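Local coordinates for PGRP-Hd - Peptidoglycan recognition protein homologue (Alvinella pompejana, PDB 3EP1), which probably recognises bacterial peptidoglycan as an innate-immunity protein with an amidase-type fold, at residues Val6-Trp11 with Ile90-Gly95; Tyr80-Asp85 with Arg94-Val99. All blocks are in the same frame, centred on the assembly; numbering follows the deposited sequence.

Interaction 1. Residues Val6-Trp11 with Ile90-Gly95; sequences VPRQQW and IYEGRG
E92 takes hold of the N-terminal segment 6-11 with both its backbone and its carboxylate, and V6 and R8 bury the most surface on the N-terminal side. V6 lies against the strand as a single bridge opposite Y91: V6 N gives a nearly straight bond to I90 O (2.7 Å), and E92 N returns one to V6 O. The valine packs alongside the tyrosine, both side chains pointing the same way, with V6 CB 3.6 Å from Y91 CD2. A chi1 of 172° sets E92 CG opposite the backbone N, and the chain, extended beyond it, reaches past P7 to the start of the 3-10 turn 8-10. There E92 OE1 accepts R8 N at 3.1 Å, on its anti side and well out of the carboxylate plane. The R8 side chain crosses that of E92 at about a right angle and bends at chi3 (66°), which carries NH1 to G93 O at 2.8 Å; the oxygen lies in the guanidinium plane, whereas the nitrogen stands above the plane of the carbonyl. NH1 also forms a salt bridge with D77. W11 turns the edge of its indole to the strand, and NE1 donates to E92 O (2.9 Å) close to both the ring and carbonyl planes. R8 O sits above one face of the indole, toward its rim. The contact thus attaches the N-terminal segment to strand 90-92, an outermost strand of the sheet within the chain; W11 and R8 rest on helix 59-72, and I90 packs against helix 126-141.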
ATOM      1  N   VAL A   6       2.859  -9.713  -6.610  1.00 19.84           N
ATOM      2  CA  VAL A   6       3.268 -11.106  -6.783  1.00 19.29           C
ATOM      3  C   VAL A   6       4.604 -11.372  -6.069  1.00 20.41           C
ATOM      4  O   VAL A   6       5.640 -10.830  -6.443  1.00 19.92           O
ATOM      5  CB  VAL A   6       3.401 -11.473  -8.276  1.00 18.02           C
ATOM      6  CG1 VAL A   6       3.845 -12.912  -8.411  1.00 15.99           C
ATOM      7  CG2 VAL A   6       2.069 -11.274  -8.987  1.00 17.16           C
ATOM      8  N   PRO A   7       4.590 -12.230  -5.035  1.00 20.49           N
ATOM      9  CA  PRO A   7       5.786 -12.571  -4.258  1.00 19.97           C
ATOM     10  C   PRO A   7       6.827 -13.353  -5.051  1.00 19.35           C
ATOM     11  O   PRO A   7       6.502 -13.996  -6.049  1.00 19.92           O
ATOM     12  CB  PRO A   7       5.210 -13.373  -3.100  1.00 20.51           C
ATOM     13  CG  PRO A   7       4.117 -14.139  -3.779  1.00 21.26           C
ATOM     14  CD  PRO A   7       3.456 -13.087  -4.643  1.00 19.74           C
ATOM     15  N   ARG A   8       8.075 -13.287  -4.587  1.00 19.88           N
ATOM     16  CA  ARG A   8       9.206 -13.969  -5.219  1.00 20.93           C
ATOM     17  C   ARG A   8       8.900 -15.429  -5.526  1.00 20.71           C
ATOM     18  O   ARG A   8       9.142 -15.906  -6.633  1.00 19.85           O
ATOM     19  CB  ARG A   8      10.441 -13.927  -4.313  1.00 20.99           C
ATOM     20  CG  ARG A   8      11.045 -12.557  -4.090  1.00 21.13           C
ATOM     21  CD  ARG A   8      12.196 -12.633  -3.091  1.00 20.87           C
ATOM     22  NE  ARG A   8      13.335 -13.392  -3.606  1.00 18.86           N
ATOM     23  CZ  ARG A   8      14.239 -12.905  -4.450  1.00 18.63           C
ATOM     24  NH1 ARG A   8      14.143 -11.655  -4.876  1.00 17.14           N
ATOM     25  NH2 ARG A   8      15.245 -13.663  -4.863  1.00 17.21           N
ATOM     26  N   GLN A   9       8.373 -16.134  -4.535  1.00 23.02           N
ATOM     27  CA  GLN A   9       8.067 -17.543  -4.707  1.00 25.92           C
ATOM     28  C   GLN A   9       7.016 -17.849  -5.775  1.00 25.65           C
ATOM     29  O   GLN A   9       6.976 -18.963  -6.293  1.00 26.60           O
ATOM     30  CB  GLN A   9       7.646 -18.166  -3.375  1.00 27.35           C
ATOM     31  CG  GLN A   9       7.268 -19.622  -3.519  1.00 33.86           C
ATOM     32  CD  GLN A   9       7.369 -20.423  -2.230  1.00 37.12           C
ATOM     33  OE1 GLN A   9       7.252 -21.650  -2.253  1.00 38.68           O
ATOM     34  NE2 GLN A   9       7.587 -19.739  -1.105  1.00 39.47           N
ATOM     35  N   GLN A  10       6.175 -16.879  -6.115  1.00 24.83           N
ATOM     36  CA  GLN A  10       5.148 -17.127  -7.125  1.00 25.08           C
ATOM     37  C   GLN A  10       5.788 -17.209  -8.506  1.00 24.40           C
ATOM     38  O   GLN A  10       5.235 -17.841  -9.405  1.00 25.67           O
ATOM     39  CB  GLN A  10       4.059 -16.044  -7.090  1.00 25.87           C
ATOM     40  CG  GLN A  10       2.666 -16.541  -7.499  1.00 29.20           C
ATOM     41  CD  GLN A  10       1.531 -15.810  -6.772  1.00 30.67           C
ATOM     42  OE1 GLN A  10       1.432 -15.843  -5.543  1.00 29.81           O
ATOM     43  NE2 GLN A  10       0.668 -15.153  -7.539  1.00 33.36           N
ATOM     44  N   TRP A  11       6.943 -16.572  -8.694  1.00 22.84           N
ATOM     45  CA  TRP A  11       7.609 -16.685  -9.988  1.00 21.85           C
ATOM     46  C   TRP A  11       8.830 -17.599  -9.906  1.00 20.14           C
ATOM     47  O   TRP A  11       9.702 -17.555 -10.765  1.00 21.80           O
ATOM     48  CB  TRP A  11       7.992 -15.316 -10.591  1.00 19.35           C
ATOM     49  CG  TRP A  11       8.760 -14.348  -9.731  1.00 19.87           C
ATOM     50  CD1 TRP A  11       8.240 -13.423  -8.871  1.00 20.45           C
ATOM     51  CD2 TRP A  11      10.182 -14.167  -9.700  1.00 18.10           C
ATOM     52  NE1 TRP A  11       9.246 -12.671  -8.312  1.00 17.58           N
ATOM     53  CE2 TRP A  11      10.448 -13.105  -8.801  1.00 18.33           C
ATOM     54  CE3 TRP A  11      11.255 -14.795 -10.342  1.00 15.89           C
ATOM     55  CZ2 TRP A  11      11.747 -12.659  -8.527  1.00 17.81           C
ATOM     56  CZ3 TRP A  11      12.549 -14.352 -10.071  1.00 16.42           C
ATOM     57  CH2 TRP A  11      12.783 -13.293  -9.172  1.00 18.01           C
ATOM     58  N   ILE A  90       2.043  -6.358 -10.566  1.00 18.28           N
ATOM     59  CA  ILE A  90       3.283  -5.972  -9.898  1.00 18.38           C
ATOM     60  C   ILE A  90       4.006  -7.198  -9.343  1.00 18.35           C
ATOM     61  O   ILE A  90       3.402  -8.004  -8.642  1.00 19.25           O
ATOM     62  CB  ILE A  90       3.016  -5.013  -8.716  1.00 16.85           C
ATOM     63  CG1 ILE A  90       2.276  -3.764  -9.195  1.00 18.26           C
ATOM     64  CG2 ILE A  90       4.324  -4.606  -8.079  1.00 17.66           C
ATOM     65  CD1 ILE A  90       1.959  -2.768  -8.073  1.00 20.63           C
ATOM     66  N   TYR A  91       5.297  -7.332  -9.643  1.00 17.51           N
ATOM     67  CA  TYR A  91       6.065  -8.473  -9.152  1.00 17.45           C
ATOM     68  C   TYR A  91       7.129  -8.058  -8.163  1.00 16.95           C
ATOM     69  O   TYR A  91       7.815  -7.054  -8.347  1.00 17.45           O
ATOM     70  CB  TYR A  91       6.760  -9.231 -10.294  1.00 18.46           C
ATOM     71  CG  TYR A  91       5.837  -9.755 -11.361  1.00 20.15           C
ATOM     72  CD1 TYR A  91       5.485  -8.963 -12.447  1.00 21.57           C
ATOM     73  CD2 TYR A  91       5.300 -11.040 -11.277  1.00 21.30           C
ATOM     74  CE1 TYR A  91       4.625  -9.430 -13.426  1.00 24.62           C
ATOM     75  CE2 TYR A  91       4.432 -11.519 -12.256  1.00 23.36           C
ATOM     76  CZ  TYR A  91       4.101 -10.710 -13.326  1.00 23.85           C
ATOM     77  OH  TYR A  91       3.247 -11.168 -14.311  1.00 28.54           O
ATOM     78  N   GLU A  92       7.285  -8.852  -7.117  1.00 15.90           N
ATOM     79  CA  GLU A  92       8.283  -8.545  -6.122  1.00 17.76           C
ATOM     80  C   GLU A  92       9.657  -8.993  -6.606  1.00 17.34           C
ATOM     81  O   GLU A  92       9.841 -10.141  -6.991  1.00 19.64           O
ATOM     82  CB  GLU A  92       7.957  -9.227  -4.787  1.00 19.07           C
ATOM     83  CG  GLU A  92       9.089  -9.077  -3.779  1.00 22.46           C
ATOM     84  CD  GLU A  92       8.889  -9.869  -2.514  1.00 23.82           C
ATOM     85  OE1 GLU A  92       8.172 -10.893  -2.544  1.00 25.36           O
ATOM     86  OE2 GLU A  92       9.479  -9.471  -1.489  1.00 25.98           O
ATOM     87  N   GLY A  93      10.608  -8.068  -6.610  1.00 15.59           N
ATOM     88  CA  GLY A  93      11.960  -8.400  -6.999  1.00 15.47           C
ATOM     89  C   GLY A  93      12.671  -8.546  -5.672  1.00 16.23           C
ATOM     90  O   GLY A  93      12.379  -9.459  -4.906  1.00 17.74           O
ATOM     91  N   ARG A  94      13.587  -7.634  -5.377  1.00 15.82           N
ATOM     92  CA  ARG A  94      14.283  -7.684  -4.102  1.00 18.22           C
ATOM     93  C   ARG A  94      13.317  -7.234  -3.014  1.00 18.50           C
ATOM     94  O   ARG A  94      13.513  -7.545  -1.848  1.00 20.77           O
ATOM     95  CB  ARG A  94      15.522  -6.783  -4.113  1.00 16.52           C
ATOM     96  CG  ARG A  94      16.503  -7.134  -5.196  1.00 14.67           C
ATOM     97  CD  ARG A  94      17.862  -6.490  -4.998  1.00 16.30           C
ATOM     98  NE  ARG A  94      18.754  -6.894  -6.075  1.00 15.83           N
ATOM     99  CZ  ARG A  94      20.066  -6.709  -6.093  1.00 13.95           C
ATOM    100  NH1 ARG A  94      20.669  -6.111  -5.083  1.00 15.29           N
ATOM    101  NH2 ARG A  94      20.776  -7.150  -7.121  1.00 13.10           N
ATOM    102  N   GLY A  95      12.275  -6.500  -3.405  1.00 19.36           N
ATOM    103  CA  GLY A  95      11.287  -6.029  -2.444  1.00 18.14           C
ATOM    104  C   GLY A  95      11.638  -4.757  -1.696  1.00 18.51           C
ATOM    105  O   GLY A  95      12.647  -4.111  -1.983  1.00 19.93           O
TER

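Interaction 2. Residues Tyr80-Asp85 with Arg94-Val99; sequences YNFLID and RGWGVV
F82 and W96 both carry CG anti to the carbonyl carbon (chi1 -65° and -64°), and from these settings their side chains cross at about a right angle. The pair is edge-to-face: the F82 rim points into one face of the W96 indole, with CE1 above the centre of the ring system and the planes 60° apart. F82 CZ comes to 3.4 Å from W96 CE2, and the centroids of the F82 ring and the six-membered W96 ring are 4.6 Å apart. With W96 replaced by an alanine, the edge of F82 would probably lose its aromatic partner and a gap open beside L135 of helix 126-141, which both rings touch. The strand 82-84 belongs to the mixed sheet of the amidase-like PGRP fold, set between antiparallel 90-92 and parallel 110-115, and the loop 94-99 folds back against the residues just before it. Two backbone bonds hold that loop: R94 N to Y80 O at 3.0 Å and G95 N to N81 O at 2.9 Å. G95 has backbone angles that would jam a CB against the preceding carbonyl oxygen, so glycine suits this bend. The R94 side chain starts beside the residues that lead into the strand, R94 CG lying 3.5 Å from Y80 O, and runs out extended from CG to NE. R94 NH1 donates to V99 O at 2.8 Å, closing the loop upon itself, with the acceptor somewhat tilted from the guanidinium plane. The other guanidinium nitrogens extend this grip beyond the loop: NE bonds to I78 O, and NH2 to D77 O and Q101 OE1.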
ATOM      1  N   TYR A  80      16.160  -5.297  -9.847  1.00 14.14           N
ATOM      2  CA  TYR A  80      15.152  -4.392  -9.332  1.00 14.64           C
ATOM      3  C   TYR A  80      14.408  -4.796  -8.069  1.00 12.03           C
ATOM      4  O   TYR A  80      14.344  -5.970  -7.717  1.00 13.50           O
ATOM      5  CB  TYR A  80      14.161  -4.103 -10.452  1.00 16.76           C
ATOM      6  CG  TYR A  80      14.844  -3.807 -11.772  1.00 18.54           C
ATOM      7  CD1 TYR A  80      15.067  -4.819 -12.705  1.00 19.56           C
ATOM      8  CD2 TYR A  80      15.283  -2.519 -12.080  1.00 16.63           C
ATOM      9  CE1 TYR A  80      15.707  -4.555 -13.919  1.00 20.41           C
ATOM     10  CE2 TYR A  80      15.930  -2.248 -13.290  1.00 20.56           C
ATOM     11  CZ  TYR A  80      16.133  -3.269 -14.204  1.00 19.86           C
ATOM     12  OH  TYR A  80      16.748  -3.001 -15.407  1.00 24.91           O
ATOM     13  N   ASN A  81      13.855  -3.793  -7.392  1.00 13.40           N
ATOM     14  CA  ASN A  81      13.079  -3.987  -6.167  1.00 14.09           C
ATOM     15  C   ASN A  81      11.679  -4.487  -6.519  1.00 14.34           C
ATOM     16  O   ASN A  81      11.067  -5.227  -5.752  1.00 14.57           O
ATOM     17  CB  ASN A  81      12.955  -2.665  -5.405  1.00 15.96           C
ATOM     18  CG  ASN A  81      14.261  -2.216  -4.803  1.00 16.98           C
ATOM     19  OD1 ASN A  81      14.648  -2.673  -3.730  1.00 22.61           O
ATOM     20  ND2 ASN A  81      14.959  -1.326  -5.495  1.00 14.42           N
ATOM     21  N   PHE A  82      11.189  -4.051  -7.679  1.00 13.85           N
ATOM     22  CA  PHE A  82       9.873  -4.420  -8.187  1.00 12.77           C
ATOM     23  C   PHE A  82       9.852  -4.332  -9.708  1.00 12.43           C
ATOM     24  O   PHE A  82      10.673  -3.645 -10.309  1.00 12.59           O
ATOM     25  CB  PHE A  82       8.785  -3.479  -7.659  1.00 13.45           C
ATOM     26  CG  PHE A  82       8.584  -3.540  -6.174  1.00 14.42           C
ATOM     27  CD1 PHE A  82       9.203  -2.619  -5.339  1.00 15.14           C
ATOM     28  CD2 PHE A  82       7.783  -4.527  -5.611  1.00 13.01           C
ATOM     29  CE1 PHE A  82       9.030  -2.680  -3.966  1.00 14.24           C
ATOM     30  CE2 PHE A  82       7.603  -4.599  -4.242  1.00 13.78           C
ATOM     31  CZ  PHE A  82       8.232  -3.671  -3.416  1.00 15.22           C
ATOM     32  N   LEU A  83       8.896  -5.019 -10.322  1.00 12.58           N
ATOM     33  CA  LEU A  83       8.736  -4.998 -11.769  1.00 13.81           C
ATOM     34  C   LEU A  83       7.236  -4.950 -12.048  1.00 14.80           C
ATOM     35  O   LEU A  83       6.448  -5.524 -11.305  1.00 17.90           O
ATOM     36  CB  LEU A  83       9.361  -6.241 -12.411  1.00 13.18           C
ATOM     37  CG  LEU A  83      10.838  -6.542 -12.141  1.00 14.58           C
ATOM     38  CD1 LEU A  83      10.973  -7.302 -10.832  1.00 16.01           C
ATOM     39  CD2 LEU A  83      11.412  -7.373 -13.280  1.00 16.39           C
ATOM     40  N   ILE A  84       6.849  -4.276 -13.124  1.00 16.04           N
ATOM     41  CA  ILE A  84       5.440  -4.113 -13.473  1.00 16.29           C
ATOM     42  C   ILE A  84       5.195  -4.430 -14.951  1.00 18.82           C
ATOM     43  O   ILE A  84       5.919  -3.933 -15.810  1.00 19.87           O
ATOM     44  CB  ILE A  84       5.004  -2.646 -13.188  1.00 17.12           C
ATOM     45  CG1 ILE A  84       5.410  -2.257 -11.759  1.00 17.95           C
ATOM     46  CG2 ILE A  84       3.511  -2.478 -13.422  1.00 15.93           C
ATOM     47  CD1 ILE A  84       5.102  -0.822 -11.370  1.00 17.92           C
ATOM     48  N   ASP A  85       4.197  -5.259 -15.255  1.00 20.54           N
ATOM     49  CA  ASP A  85       3.910  -5.578 -16.653  1.00 23.48           C
ATOM     50  C   ASP A  85       2.807  -4.681 -17.210  1.00 24.02           C
ATOM     51  O   ASP A  85       2.197  -3.906 -16.479  1.00 22.93           O
ATOM     52  CB  ASP A  85       3.547  -7.066 -16.850  1.00 23.37           C
ATOM     53  CG  ASP A  85       2.256  -7.472 -16.158  1.00 25.91           C
ATOM     54  OD1 ASP A  85       1.399  -6.601 -15.890  1.00 25.68           O
ATOM     55  OD2 ASP A  85       2.092  -8.685 -15.902  1.00 27.62           O
ATOM     56  N   ARG A  94      13.587  -7.634  -5.377  1.00 15.82           N
ATOM     57  CA  ARG A  94      14.283  -7.684  -4.102  1.00 18.22           C
ATOM     58  C   ARG A  94      13.317  -7.234  -3.014  1.00 18.50           C
ATOM     59  O   ARG A  94      13.513  -7.545  -1.848  1.00 20.77           O
ATOM     60  CB  ARG A  94      15.522  -6.783  -4.113  1.00 16.52           C
ATOM     61  CG  ARG A  94      16.503  -7.134  -5.196  1.00 14.67           C
ATOM     62  CD  ARG A  94      17.862  -6.490  -4.998  1.00 16.30           C
ATOM     63  NE  ARG A  94      18.754  -6.894  -6.075  1.00 15.83           N
ATOM     64  CZ  ARG A  94      20.066  -6.709  -6.093  1.00 13.95           C
ATOM     65  NH1 ARG A  94      20.669  -6.111  -5.083  1.00 15.29           N
ATOM     66  NH2 ARG A  94      20.776  -7.150  -7.121  1.00 13.10           N
ATOM     67  N   GLY A  95      12.275  -6.500  -3.405  1.00 19.36           N
ATOM     68  CA  GLY A  95      11.287  -6.029  -2.444  1.00 18.14           C
ATOM     69  C   GLY A  95      11.638  -4.757  -1.696  1.00 18.51           C
ATOM     70  O   GLY A  95      12.647  -4.111  -1.983  1.00 19.93           O
ATOM     71  N   TRP A  96      10.798  -4.384  -0.736  1.00 18.43           N
ATOM     72  CA  TRP A  96      11.033  -3.175   0.053  1.00 18.59           C
ATOM     73  C   TRP A  96      12.180  -3.411   1.031  1.00 19.02           C
ATOM     74  O   TRP A  96      12.462  -4.548   1.408  1.00 19.46           O
ATOM     75  CB  TRP A  96       9.788  -2.789   0.871  1.00 18.69           C
ATOM     76  CG  TRP A  96       8.563  -2.399   0.094  1.00 17.75           C
ATOM     77  CD1 TRP A  96       7.348  -3.016   0.127  1.00 17.98           C
ATOM     78  CD2 TRP A  96       8.414  -1.274  -0.783  1.00 16.59           C
ATOM     79  NE1 TRP A  96       6.451  -2.348  -0.670  1.00 15.22           N
ATOM     80  CE2 TRP A  96       7.080  -1.274  -1.240  1.00 16.65           C
ATOM     81  CE3 TRP A  96       9.278  -0.266  -1.224  1.00 18.69           C
ATOM     82  CZ2 TRP A  96       6.590  -0.310  -2.115  1.00 17.26           C
ATOM     83  CZ3 TRP A  96       8.792   0.696  -2.096  1.00 17.19           C
ATOM     84  CH2 TRP A  96       7.460   0.667  -2.533  1.00 20.31           C
ATOM     85  N   GLY A  97      12.841  -2.328   1.427  1.00 16.93           N
ATOM     86  CA  GLY A  97      13.921  -2.415   2.394  1.00 20.00           C
ATOM     87  C   GLY A  97      15.219  -3.108   2.026  1.00 19.59           C
ATOM     88  O   GLY A  97      15.999  -3.441   2.913  1.00 22.69           O
ATOM     89  N   VAL A  98      15.465  -3.327   0.741  1.00 19.95           N
ATOM     90  CA  VAL A  98      16.701  -3.980   0.311  1.00 19.88           C
ATOM     91  C   VAL A  98      17.353  -3.199  -0.830  1.00 20.11           C
ATOM     92  O   VAL A  98      16.666  -2.743  -1.739  1.00 22.86           O
ATOM     93  CB  VAL A  98      16.446  -5.426  -0.179  1.00 19.85           C
ATOM     94  CG1 VAL A  98      17.753  -6.059  -0.624  1.00 19.43           C
ATOM     95  CG2 VAL A  98      15.804  -6.253   0.921  1.00 19.92           C
ATOM     96  N   VAL A  99      18.677  -3.058  -0.785  1.00 20.09           N
ATOM     97  CA  VAL A  99      19.402  -2.331  -1.826  1.00 19.59           C
ATOM     98  C   VAL A  99      19.503  -3.143  -3.119  1.00 18.86           C
ATOM     99  O   VAL A  99      19.878  -4.318  -3.104  1.00 19.28           O
ATOM    100  CB  VAL A  99      20.832  -1.940  -1.361  1.00 21.48           C
ATOM    101  CG1 VAL A  99      20.762  -1.006  -0.154  1.00 21.06           C
ATOM    102  CG2 VAL A  99      21.610  -3.181  -1.000  1.00 24.65           C
TER

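From the N terminus, interaction 1 joins segment 6-11 to 90-95 across 78 intervening residues that include strand 26-33, helix 59-72 and strand 82-84. Interaction 2 closes a much shorter loop: only eight residues, with strand 90-92 among them, separate 80-85 from 94-99. The two closures cross, since 80-85 falls within the long loop and 94-99 starts on R94 and G95, where 90-95 ends. Strand 90-92 pairs antiparallel with 82-84, with Y91 N 2.7 Å from L83 O, and so carries the N-terminal segment on one side and meets the sheet on the other. Together they tie the N-terminal segment and loop 94-99 to two neighbouring strands, the outermost 90-92 and the next, 82-84.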